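Local atomic coordinates of ferric iron-binding protein HitA (Pseudomonas aeruginosa PAO1, PDB entry 6IWF), a protein that binds ferric iron, probably in the periplasm for delivery to an import system, and is linked to gallium uptake. Residues K111-K116 and S131-F136; M180-V183 and E187-M190; Y199-K202 and E207-S210; L212-N217 and A275-A280. One frame throughout, in Å; residues are numbered along the deposited sequence.

Interaction 1 of 4, residues K111-K116 and S131-F136; sequences KKIDEK and SGRFGF
With CG1 of Ile113 anti to the backbone N (chi1 -175°) and the chain running on extended, Ile113 CD1 is carried over one face of the Arg133 guanidinium. Arg133 starts with CG beside its own backbone N, then bends at chi3 (74°), which sends the guanidinium toward the 111-116 loop. The contact lies in a periplasmic solute-binding protein fold (PBP clan), between the loop that leaves strand 97-108 and the residue just ahead of strand 134-136. Ile113 CD1 sits 3.7 Å from Arg133 NH2 and 4.0 Å from Arg133 CZ, and Ile113 CB, 3.8 Å from Arg133 NH2, adds a second point of touch. A hydrocarbon thus rests on the flat face of a charged group, leaving its edge turned toward oxygen atoms such as Asp189 OD2. The placing of the guanidinium is probably helped by the salt bridge from Arg133 NE to Asp189, whose side chain also lies against Lys112. Ile113 is buried and also touches Tyr108, Leu118, Trp130 and Met190. Lys112 starts out toward the 131-136 segment, but its side-chain end leads away, and it is the carbonyl oxygen that lies by the arginine: Lys112 O is at the guanidinium edge, in its plane, 3.4 Å from Arg133 NH2.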
loop_
_atom_site.group_PDB
_atom_site.type_symbol
_atom_site.label_atom_id
_atom_site.label_comp_id
_atom_site.label_asym_id
_atom_site.label_seq_id
_atom_site.Cartn_x
_atom_site.Cartn_y
_atom_site.Cartn_z
ATOM N N LYS A 111 17.344 -20.621 6.357
ATOM C CA LYS A 111 18.504 -21.449 6.058
ATOM C C LYS A 111 19.760 -20.613 5.876
ATOM O O LYS A 111 20.871 -21.133 6.038
ATOM C CB LYS A 111 18.251 -22.281 4.804
ATOM C CG LYS A 111 16.961 -23.068 4.857
ATOM C CD LYS A 111 17.222 -24.520 5.189
ATOM C CE LYS A 111 17.024 -25.405 3.967
ATOM N NZ LYS A 111 17.357 -26.827 4.271
ATOM N N LYS A 112 19.608 -19.325 5.563
ATOM C CA LYS A 112 20.748 -18.468 5.281
ATOM C C LYS A 112 21.032 -17.449 6.370
ATOM O O LYS A 112 22.150 -16.935 6.423
ATOM C CB LYS A 112 20.533 -17.731 3.955
ATOM C CG LYS A 112 20.266 -18.671 2.795
ATOM C CD LYS A 112 21.267 -18.449 1.684
ATOM C CE LYS A 112 21.017 -19.387 0.529
ATOM N NZ LYS A 112 21.896 -20.596 0.578
ATOM N N ILE A 113 20.067 -17.160 7.238
ATOM C CA ILE A 113 20.295 -16.269 8.369
ATOM C C ILE A 113 19.338 -16.655 9.484
ATOM O O ILE A 113 18.140 -16.835 9.250
ATOM C CB ILE A 113 20.139 -14.781 7.985
ATOM C CG1 ILE A 113 20.510 -13.900 9.178
ATOM C CG2 ILE A 113 18.699 -14.448 7.491
ATOM C CD1 ILE A 113 20.925 -12.483 8.779
ATOM N N ASP A 114 19.872 -16.805 10.695
ATOM C CA ASP A 114 19.026 -17.083 11.846
ATOM C C ASP A 114 18.253 -15.832 12.249
ATOM O O ASP A 114 18.738 -14.707 12.124
ATOM C CB ASP A 114 19.855 -17.573 13.039
ATOM C CG ASP A 114 20.562 -18.895 12.768
ATOM O OD1 ASP A 114 19.942 -19.805 12.172
ATOM O OD2 ASP A 114 21.744 -19.032 13.168
ATOM N N GLU A 115 17.039 -16.047 12.749
ATOM C CA GLU A 115 16.200 -14.938 13.196
ATOM C C GLU A 115 16.932 -14.025 14.178
ATOM O O GLU A 115 16.830 -12.793 14.091
ATOM C CB GLU A 115 14.913 -15.493 13.817
ATOM C CG GLU A 115 13.957 -14.439 14.336
ATOM C CD GLU A 115 12.866 -15.026 15.226
ATOM O OE1 GLU A 115 12.952 -16.229 15.561
ATOM O OE2 GLU A 115 11.927 -14.286 15.593
ATOM N N LYS A 116 17.704 -14.606 15.102
ATOM C CA LYS A 116 18.385 -13.793 16.108
ATOM C C LYS A 116 19.475 -12.910 15.513
ATOM O O LYS A 116 19.895 -11.948 16.167
ATOM C CB LYS A 116 18.973 -14.687 17.206
ATOM C CG LYS A 116 20.183 -15.506 16.794
ATOM C CD LYS A 116 20.813 -16.187 18.016
ATOM C CE LYS A 116 21.878 -17.199 17.624
ATOM N NZ LYS A 116 23.016 -16.578 16.888
ATOM N N SER A 131 25.973 -5.643 3.240
ATOM C CA SER A 131 26.140 -5.526 1.798
ATOM C C SER A 131 25.871 -6.860 1.097
ATOM O O SER A 131 26.423 -7.898 1.472
ATOM C CB SER A 131 27.553 -5.038 1.474
ATOM O OG SER A 131 27.689 -4.888 0.072
ATOM N N GLY A 132 25.016 -6.827 0.073
ATOM C CA GLY A 132 24.717 -8.014 -0.703
ATOM C C GLY A 132 23.740 -8.974 -0.059
ATOM O O GLY A 132 23.362 -9.974 -0.696
ATOM N N ARG A 133 23.310 -8.709 1.175
ATOM C CA ARG A 133 22.473 -9.643 1.914
ATOM C C ARG A 133 20.987 -9.325 1.842
ATOM O O ARG A 133 20.187 -10.122 2.338
ATOM C CB ARG A 133 22.896 -9.695 3.385
ATOM C CG ARG A 133 24.342 -10.140 3.585
ATOM C CD ARG A 133 24.586 -10.641 4.997
ATOM N NE ARG A 133 23.989 -11.953 5.206
ATOM C CZ ARG A 133 24.074 -12.640 6.340
ATOM N NH1 ARG A 133 24.725 -12.127 7.384
ATOM N NH2 ARG A 133 23.510 -13.842 6.428
ATOM N N PHE A 134 20.591 -8.200 1.251
ATOM C CA PHE A 134 19.177 -7.856 1.245
ATOM C C PHE A 134 18.774 -7.205 -0.061
ATOM O O PHE A 134 19.552 -6.496 -0.702
ATOM C CB PHE A 134 18.774 -6.933 2.404
ATOM C CG PHE A 134 19.346 -5.547 2.341
ATOM C CD1 PHE A 134 20.650 -5.306 2.747
ATOM C CD2 PHE A 134 18.560 -4.473 1.932
ATOM C CE1 PHE A 134 21.178 -4.012 2.721
ATOM C CE2 PHE A 134 19.081 -3.180 1.893
ATOM C CZ PHE A 134 20.395 -2.951 2.297
ATOM N N GLY A 135 17.531 -7.461 -0.436
ATOM C CA GLY A 135 16.931 -6.872 -1.613
ATOM C C GLY A 135 15.929 -5.806 -1.217
ATOM O O GLY A 135 15.340 -5.852 -0.130
ATOM N N PHE A 136 15.733 -4.847 -2.115
ATOM C CA PHE A 136 14.656 -3.882 -1.973
ATOM C C PHE A 136 14.265 -3.405 -3.364
ATOM O O PHE A 136 14.986 -3.631 -4.339
ATOM C CB PHE A 136 15.045 -2.716 -1.053
ATOM C CG PHE A 136 16.094 -1.767 -1.615
ATOM C CD1 PHE A 136 17.375 -2.199 -1.907
ATOM C CD2 PHE A 136 15.801 -0.425 -1.771
ATOM C CE1 PHE A 136 18.344 -1.311 -2.389
ATOM C CE2 PHE A 136 16.759 0.478 -2.237
ATOM C CZ PHE A 136 18.033 0.034 -2.543
#

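Interaction 2 of 4, residues M180-V183 and E187-M190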
loop_
_atom_site.group_PDB
_atom_site.type_symbol
_atom_site.label_atom_id
_atom_site.label_comp_id
_atom_site.label_asym_id
_atom_site.label_seq_id
_atom_site.Cartn_x
_atom_site.Cartn_y
_atom_site.Cartn_z
ATOM N N MET A 180 10.677 -11.263 -3.519
ATOM C CA MET A 180 10.156 -12.265 -2.592
ATOM C C MET A 180 10.525 -13.667 -3.044
ATOM O O MET A 180 10.939 -14.503 -2.233
ATOM C CB MET A 180 8.636 -12.122 -2.454
ATOM C CG MET A 180 7.961 -13.143 -1.542
ATOM S SD MET A 180 8.295 -12.867 0.219
ATOM C CE MET A 180 9.452 -14.195 0.566
ATOM N N LYS A 181 10.402 -13.946 -4.341
ATOM C CA LYS A 181 10.831 -15.253 -4.809
ATOM C C LYS A 181 12.341 -15.424 -4.675
ATOM O O LYS A 181 12.809 -16.545 -4.454
ATOM C CB LYS A 181 10.367 -15.468 -6.254
ATOM C CG LYS A 181 8.858 -15.705 -6.372
ATOM C CD LYS A 181 8.412 -15.781 -7.829
ATOM C CE LYS A 181 6.918 -16.125 -7.968
ATOM N NZ LYS A 181 6.505 -16.291 -9.411
ATOM N N ALA A 182 13.118 -14.337 -4.786
ATOM C CA ALA A 182 14.566 -14.455 -4.628
ATOM C C ALA A 182 14.938 -14.855 -3.202
ATOM O O ALA A 182 15.877 -15.631 -2.995
ATOM C CB ALA A 182 15.263 -13.150 -5.014
ATOM N N VAL A 183 14.216 -14.340 -2.202
ATOM C CA VAL A 183 14.429 -14.818 -0.835
ATOM C C VAL A 183 14.023 -16.278 -0.722
ATOM O O VAL A 183 14.745 -17.101 -0.145
ATOM C CB VAL A 183 13.657 -13.957 0.177
ATOM C CG1 VAL A 183 13.828 -14.532 1.596
ATOM C CG2 VAL A 183 14.127 -12.522 0.123
ATOM N N GLU A 187 18.367 -16.840 -3.335
ATOM C CA GLU A 187 19.258 -15.968 -4.092
ATOM C C GLU A 187 19.725 -14.769 -3.281
ATOM O O GLU A 187 20.814 -14.238 -3.529
ATOM C CB GLU A 187 18.565 -15.491 -5.364
ATOM C CG GLU A 187 18.336 -16.605 -6.366
ATOM C CD GLU A 187 17.060 -16.407 -7.140
ATOM O OE1 GLU A 187 16.370 -17.411 -7.425
ATOM O OE2 GLU A 187 16.752 -15.234 -7.450
ATOM N N VAL A 188 18.928 -14.330 -2.315
ATOM C CA VAL A 188 19.296 -13.221 -1.446
ATOM C C VAL A 188 18.749 -13.559 -0.070
ATOM O O VAL A 188 17.710 -14.216 0.052
ATOM C CB VAL A 188 18.770 -11.861 -1.973
ATOM C CG1 VAL A 188 17.227 -11.758 -1.865
ATOM C CG2 VAL A 188 19.456 -10.706 -1.245
ATOM N N ASP A 189 19.478 -13.149 0.981
ATOM C CA ASP A 189 19.145 -13.633 2.319
ATOM C C ASP A 189 17.848 -13.027 2.845
ATOM O O ASP A 189 17.127 -13.686 3.599
ATOM C CB ASP A 189 20.276 -13.335 3.307
ATOM C CG ASP A 189 21.551 -14.121 3.013
ATOM O OD1 ASP A 189 21.533 -15.020 2.138
ATOM O OD2 ASP A 189 22.583 -13.835 3.665
ATOM N N MET A 190 17.542 -11.780 2.486
ATOM C CA MET A 190 16.357 -11.113 3.015
ATOM C C MET A 190 15.876 -10.067 2.015
ATOM O O MET A 190 16.577 -9.723 1.067
ATOM C CB MET A 190 16.654 -10.477 4.387
ATOM C CG MET A 190 17.716 -9.418 4.375
ATOM S SD MET A 190 18.331 -9.047 6.050
ATOM C CE MET A 190 18.490 -10.633 6.669
HETATM O O HOH W 1 17.937 -16.709 0.532
#
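Ala182 O receives two backbone N-H groups from the 187-190 segment. Glu187 N is the stronger donor, at 2.8 Å from Ala182 O; Val188 N, 3.4 Å from the same Ala182 O, gives a weak second bond. Together they join the returning chain to the last turn of helix 176-184, in a helix-to-strand connection of the periplasmic binding protein fold. Water 1 lies between Val183 O and Val188 O, but its 2.5 Å separation from Val188 O is unusually short and so uncertain. Val183 CA also directs its hydrogen almost straight at Val188 O (171° at H). Around this polar seam the packing is mostly apolar. Val188 CG1 stands between the backbone N and the carbonyl carbon, where it meets Val183 CG2 at 3.8 Å and Ala182 CB at 4.0 Å. Val183 CG2 reaches on to the backbone of Met190, 3.6 Å from its C atom. Apart from these, the Glu187 chain, only slightly bent at chi2, brings OE2 to 3.5 Å from Ala182 CB. The turn links helix 176-184 to strand 190-194; on the helix side Met180 packs against Trp198 and Leu201 of helix 196-205, while Met190 lies against Leu106 and Tyr108 of strand 97-108.

Interaction 3 of 4, residues Y199-K202 and E207-S210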
loop_
_atom_site.group_PDB
_atom_site.type_symbol
_atom_site.label_atom_id
_atom_site.label_comp_id
_atom_site.label_asym_id
_atom_site.label_seq_id
_atom_site.Cartn_x
_atom_site.Cartn_y
_atom_site.Cartn_z
ATOM N N TYR A 199 2.199 -13.859 1.620
ATOM C CA TYR A 199 0.973 -14.652 1.653
ATOM C C TYR A 199 0.520 -15.054 0.252
ATOM O O TYR A 199 0.043 -16.177 0.051
ATOM C CB TYR A 199 -0.125 -13.882 2.389
ATOM C CG TYR A 199 0.117 -13.792 3.871
ATOM C CD1 TYR A 199 0.896 -12.765 4.416
ATOM C CD2 TYR A 199 -0.384 -14.763 4.736
ATOM C CE1 TYR A 199 1.136 -12.681 5.775
ATOM C CE2 TYR A 199 -0.147 -14.690 6.093
ATOM C CZ TYR A 199 0.614 -13.657 6.611
ATOM O OH TYR A 199 0.833 -13.596 7.965
ATOM N N THR A 200 0.654 -14.157 -0.732
ATOM C CA THR A 200 0.311 -14.530 -2.103
ATOM C C THR A 200 1.175 -15.687 -2.588
ATOM O O THR A 200 0.668 -16.648 -3.181
ATOM C CB THR A 200 0.452 -13.329 -3.039
ATOM O OG1 THR A 200 -0.380 -12.259 -2.571
ATOM C CG2 THR A 200 0.038 -13.721 -4.458
ATOM N N LEU A 201 2.482 -15.625 -2.321
ATOM C CA LEU A 201 3.383 -16.692 -2.746
ATOM C C LEU A 201 3.072 -17.999 -2.025
ATOM O O LEU A 201 3.115 -19.074 -2.637
ATOM C CB LEU A 201 4.840 -16.283 -2.505
ATOM C CG LEU A 201 5.892 -17.252 -3.036
ATOM C CD1 LEU A 201 5.711 -17.406 -4.540
ATOM C CD2 LEU A 201 7.306 -16.781 -2.704
ATOM N N LYS A 202 2.763 -17.930 -0.726
ATOM C CA LYS A 202 2.403 -19.135 0.014
ATOM C C LYS A 202 1.146 -19.776 -0.558
ATOM O O LYS A 202 1.088 -20.998 -0.738
ATOM C CB LYS A 202 2.201 -18.825 1.497
ATOM C CG LYS A 202 1.851 -20.078 2.292
ATOM C CD LYS A 202 1.807 -19.841 3.783
ATOM C CE LYS A 202 1.306 -21.091 4.501
ATOM N NZ LYS A 202 1.407 -20.976 5.980
ATOM N N GLU A 207 3.596 -24.406 0.926
ATOM C CA GLU A 207 4.448 -24.195 2.088
ATOM C C GLU A 207 5.709 -23.477 1.639
ATOM O O GLU A 207 6.238 -23.764 0.565
ATOM C CB GLU A 207 4.810 -25.522 2.771
ATOM C CG GLU A 207 3.689 -26.094 3.618
ATOM C CD GLU A 207 3.108 -25.064 4.582
ATOM O OE1 GLU A 207 3.890 -24.408 5.308
ATOM O OE2 GLU A 207 1.866 -24.915 4.615
ATOM N N LEU A 208 6.178 -22.532 2.448
ATOM C CA LEU A 208 7.336 -21.724 2.085
ATOM C C LEU A 208 8.532 -22.019 2.983
ATOM O O LEU A 208 8.386 -22.386 4.154
ATOM C CB LEU A 208 7.015 -20.226 2.159
ATOM C CG LEU A 208 6.045 -19.682 1.106
ATOM C CD1 LEU A 208 5.970 -18.159 1.186
ATOM C CD2 LEU A 208 6.429 -20.140 -0.303
ATOM N N ASN A 209 9.723 -21.828 2.412
ATOM C CA ASN A 209 10.961 -21.819 3.183
ATOM C C ASN A 209 11.152 -20.491 3.904
ATOM O O ASN A 209 11.593 -20.460 5.060
ATOM C CB ASN A 209 12.151 -22.069 2.253
ATOM C CG ASN A 209 12.256 -23.509 1.814
ATOM O OD1 ASN A 209 11.934 -24.422 2.578
ATOM N ND2 ASN A 209 12.700 -23.725 0.578
ATOM N N SER A 210 10.819 -19.396 3.235
ATOM C CA SER A 210 11.055 -18.073 3.786
ATOM C C SER A 210 10.068 -17.774 4.912
ATOM O O SER A 210 8.990 -18.372 5.020
ATOM C CB SER A 210 10.945 -17.019 2.684
ATOM O OG SER A 210 9.609 -16.913 2.227
#
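Leu208 lies against the backbone and CB of Lys202 and the branch carbon of Leu201, its two methyls divided between them. Leu208 CD1 approaches Lys202 N at 3.7 Å and Lys202 CB at 3.8 Å, whereas Leu208 CD2 meets Leu201 CG at 4.0 Å. This is a helix-turn-strand link of the periplasmic binding protein fold: helix 196-205 ends, the chain reverses, and the 207-210 segment turns away from the helix end toward strand 211-213. The second pair is more loosely joined. Lys202 leaves the helix with CG anti to the backbone N (chi1 -179°) and stays extended to its tip, while Glu207, bent at chi2 (-50°), brings its carboxylate round alongside, both chains pointing the same way. Lys202 CE is 3.9 Å from Glu207 OE2 and Lys202 NZ 4.2 Å from the same oxygen, beyond a salt bridge, so the attraction is probably modest. Outside this shell, helix 176-184 backs both sides: its Met180 and Lys181 pack on Leu201, and Glu184 grips the returning segment with both carboxylate oxygens, OE2 taking the N-H of Asn209 and OE1 bonded to the hydroxyl of Ser210. Helix 196-205 begins at Tyr196 and Tyr197, which bind ferric iron in this protein, though none is bound in this model, and the Leu201 side chain is about 6 Å from that of Tyr197. Next in sequence, Trp198 ties the start of this helix to the far end of the returning segment: its indole NE1 donates to Ser210 O.

Interaction 4 of 4, residues L212-N217 and A275-A280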
loop_
_atom_site.group_PDB
_atom_site.type_symbol
_atom_site.label_atom_id
_atom_site.label_comp_id
_atom_site.label_asym_id
_atom_site.label_seq_id
_atom_site.Cartn_x
_atom_site.Cartn_y
_atom_site.Cartn_z
ATOM N N LEU A 212 8.664 -14.358 7.706
ATOM C CA LEU A 212 8.521 -12.921 7.870
ATOM C C LEU A 212 9.025 -12.516 9.239
ATOM O O LEU A 212 8.650 -13.113 10.256
ATOM C CB LEU A 212 7.068 -12.475 7.695
ATOM C CG LEU A 212 6.525 -12.644 6.280
ATOM C CD1 LEU A 212 5.200 -11.895 6.142
ATOM C CD2 LEU A 212 7.524 -12.172 5.237
ATOM N N HIS A 213 9.863 -11.493 9.257
ATOM C CA HIS A 213 10.286 -10.838 10.478
ATOM C C HIS A 213 9.587 -9.492 10.580
ATOM O O HIS A 213 9.560 -8.726 9.613
ATOM C CB HIS A 213 11.798 -10.643 10.484
ATOM C CG HIS A 213 12.290 -9.913 11.690
ATOM N ND1 HIS A 213 12.271 -10.470 12.950
ATOM C CD2 HIS A 213 12.776 -8.659 11.835
ATOM C CE1 HIS A 213 12.746 -9.596 13.821
ATOM N NE2 HIS A 213 13.064 -8.490 13.169
ATOM N N TYR A 214 9.034 -9.201 11.750
ATOM C CA TYR A 214 8.401 -7.917 12.017
ATOM C C TYR A 214 9.325 -7.108 12.914
ATOM O O TYR A 214 9.700 -7.570 14.000
ATOM C CB TYR A 214 7.032 -8.109 12.670
ATOM C CG TYR A 214 6.055 -8.740 11.736
ATOM C CD1 TYR A 214 6.078 -10.113 11.497
ATOM C CD2 TYR A 214 5.128 -7.966 11.055
ATOM C CE1 TYR A 214 5.189 -10.688 10.624
ATOM C CE2 TYR A 214 4.235 -8.535 10.180
ATOM C CZ TYR A 214 4.272 -9.889 9.965
ATOM O OH TYR A 214 3.382 -10.441 9.080
ATOM N N PHE A 215 9.699 -5.916 12.456
ATOM C CA PHE A 215 10.612 -5.089 13.245
ATOM C C PHE A 215 9.962 -4.644 14.551
ATOM O O PHE A 215 10.620 -4.610 15.603
ATOM C CB PHE A 215 11.052 -3.862 12.433
ATOM C CG PHE A 215 12.116 -4.141 11.407
ATOM C CD1 PHE A 215 13.414 -4.485 11.792
ATOM C CD2 PHE A 215 11.832 -4.022 10.055
ATOM C CE1 PHE A 215 14.407 -4.720 10.831
ATOM C CE2 PHE A 215 12.817 -4.269 9.093
ATOM C CZ PHE A 215 14.101 -4.601 9.484
ATOM N N GLY A 216 8.677 -4.314 14.508
ATOM C CA GLY A 216 7.980 -3.793 15.675
ATOM C C GLY A 216 8.651 -2.581 16.287
ATOM O O GLY A 216 9.361 -1.846 15.592
ATOM N N ASN A 217 8.415 -2.353 17.587
ATOM C CA ASN A 217 9.151 -1.374 18.400
ATOM C C ASN A 217 9.131 0.041 17.823
ATOM O O ASN A 217 10.048 0.832 18.074
ATOM C CB ASN A 217 10.592 -1.833 18.624
ATOM C CG ASN A 217 11.193 -1.239 19.875
ATOM O OD1 ASN A 217 10.532 -1.157 20.913
ATOM N ND2 ASN A 217 12.453 -0.814 19.787
ATOM N N ALA A 275 -4.526 -15.651 10.103
ATOM C CA ALA A 275 -3.161 -16.045 9.776
ATOM C C ALA A 275 -2.217 -14.855 9.704
ATOM O O ALA A 275 -0.996 -15.046 9.707
ATOM C CB ALA A 275 -3.126 -16.802 8.449
ATOM N N LEU A 276 -2.756 -13.640 9.624
ATOM C CA LEU A 276 -1.931 -12.442 9.671
ATOM C C LEU A 276 -1.460 -12.182 11.092
ATOM O O LEU A 276 -2.144 -12.521 12.065
ATOM C CB LEU A 276 -2.722 -11.219 9.187
ATOM C CG LEU A 276 -3.045 -11.091 7.707
ATOM C CD1 LEU A 276 -3.952 -9.887 7.473
ATOM C CD2 LEU A 276 -1.757 -10.956 6.919
ATOM N N LYS A 277 -0.287 -11.557 11.214
ATOM C CA LYS A 277 0.132 -11.075 12.521
ATOM C C LYS A 277 -0.938 -10.126 13.053
ATOM O O LYS A 277 -1.380 -9.228 12.318
ATOM C CB LYS A 277 1.483 -10.366 12.418
ATOM C CG LYS A 277 2.082 -9.969 13.751
ATOM C CD LYS A 277 3.450 -10.598 13.928
ATOM C CE LYS A 277 4.046 -10.235 15.281
ATOM N NZ LYS A 277 4.131 -8.756 15.450
ATOM N N PRO A 278 -1.417 -10.310 14.288
ATOM C CA PRO A 278 -2.499 -9.451 14.792
ATOM C C PRO A 278 -2.124 -7.976 14.723
ATOM O O PRO A 278 -1.023 -7.576 15.120
ATOM C CB PRO A 278 -2.677 -9.924 16.237
ATOM C CG PRO A 278 -2.225 -11.354 16.206
ATOM C CD PRO A 278 -1.102 -11.410 15.223
ATOM N N PHE A 279 -3.059 -7.172 14.203
ATOM C CA PHE A 279 -2.790 -5.753 13.964
ATOM C C PHE A 279 -2.335 -5.047 15.239
ATOM O O PHE A 279 -1.392 -4.250 15.212
ATOM C CB PHE A 279 -4.040 -5.090 13.386
ATOM C CG PHE A 279 -3.810 -3.708 12.842
ATOM C CD1 PHE A 279 -3.226 -3.525 11.602
ATOM C CD2 PHE A 279 -4.183 -2.594 13.580
ATOM C CE1 PHE A 279 -3.014 -2.248 11.099
ATOM C CE2 PHE A 279 -3.971 -1.318 13.094
ATOM C CZ PHE A 279 -3.390 -1.147 11.841
ATOM N N ALA A 280 -2.970 -5.355 16.374
ATOM C CA ALA A 280 -2.600 -4.714 17.631
ATOM C C ALA A 280 -1.183 -5.062 18.081
ATOM O O ALA A 280 -0.628 -4.358 18.932
ATOM C CB ALA A 280 -3.605 -5.095 18.722
HETATM O O HOH W 2 0.817 -9.863 8.744
#
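Lys277 lays its aliphatic chain across one face of the Tyr214 ring, and this is the close part of the contact. Lys277 CD stands 3.8 Å from the ring centroid, 17° off the normal, in a CH-pi interaction offset toward Tyr214 CD1, which it approaches to 3.6 Å. The two side chains slide past each other in opposite directions: Lys277 CB lies 3.7 Å from Tyr214 CZ near the phenol end, and Lys277 NZ comes within 4.1 Å of Tyr214 CB, the carbon that carries the ring. Bends at chi2 (122°) and chi4 (-57°) keep the lysine along the face. The fit is looser beyond the ring, where water takes over: water 2 lies 2.7 Å from Tyr214 OH and accepts from Lys277 N at 3.2 Å, joining phenol to loop backbone. The ammonium end is lightly held, with a weak hydrogen bond to Glu281 O. Tyr214 also packs on Val105 and Leu282, and Lys277 O is bonded to the hydroxyl of Tyr264. Both partners are partly exposed, so this is a surface lysine-on-tyrosine CH-pi contact joining the chain just past strand 211-213 to the loop before helix 289-292, within a periplasmic binding protein fold.

How the interactions relate
The four contacts follow one another along the chain, and all four form a continuous run, each touching the next. Interactions 1 and 2, centres about 8 Å apart, share a salt bridge from Arg133 NE to Asp189 OD2 (2.8 Å) and a probable strand bond from Gly135 N to Met190 O (2.9 Å). Interaction 2 meets interaction 3 through packing, with Met180 CG 3.9 Å from Leu201 CD2. Interaction 3 reaches interaction 4 where Tyr199 OH probably bonds Ala275 O (2.9 Å). Tyr196 and Tyr197, iron-binding residues without iron in this model, precede Tyr199 on the same helix; the Tyr214 and Tyr196 side chains are about 9 Å apart, while interaction 1 lies away from the metal site.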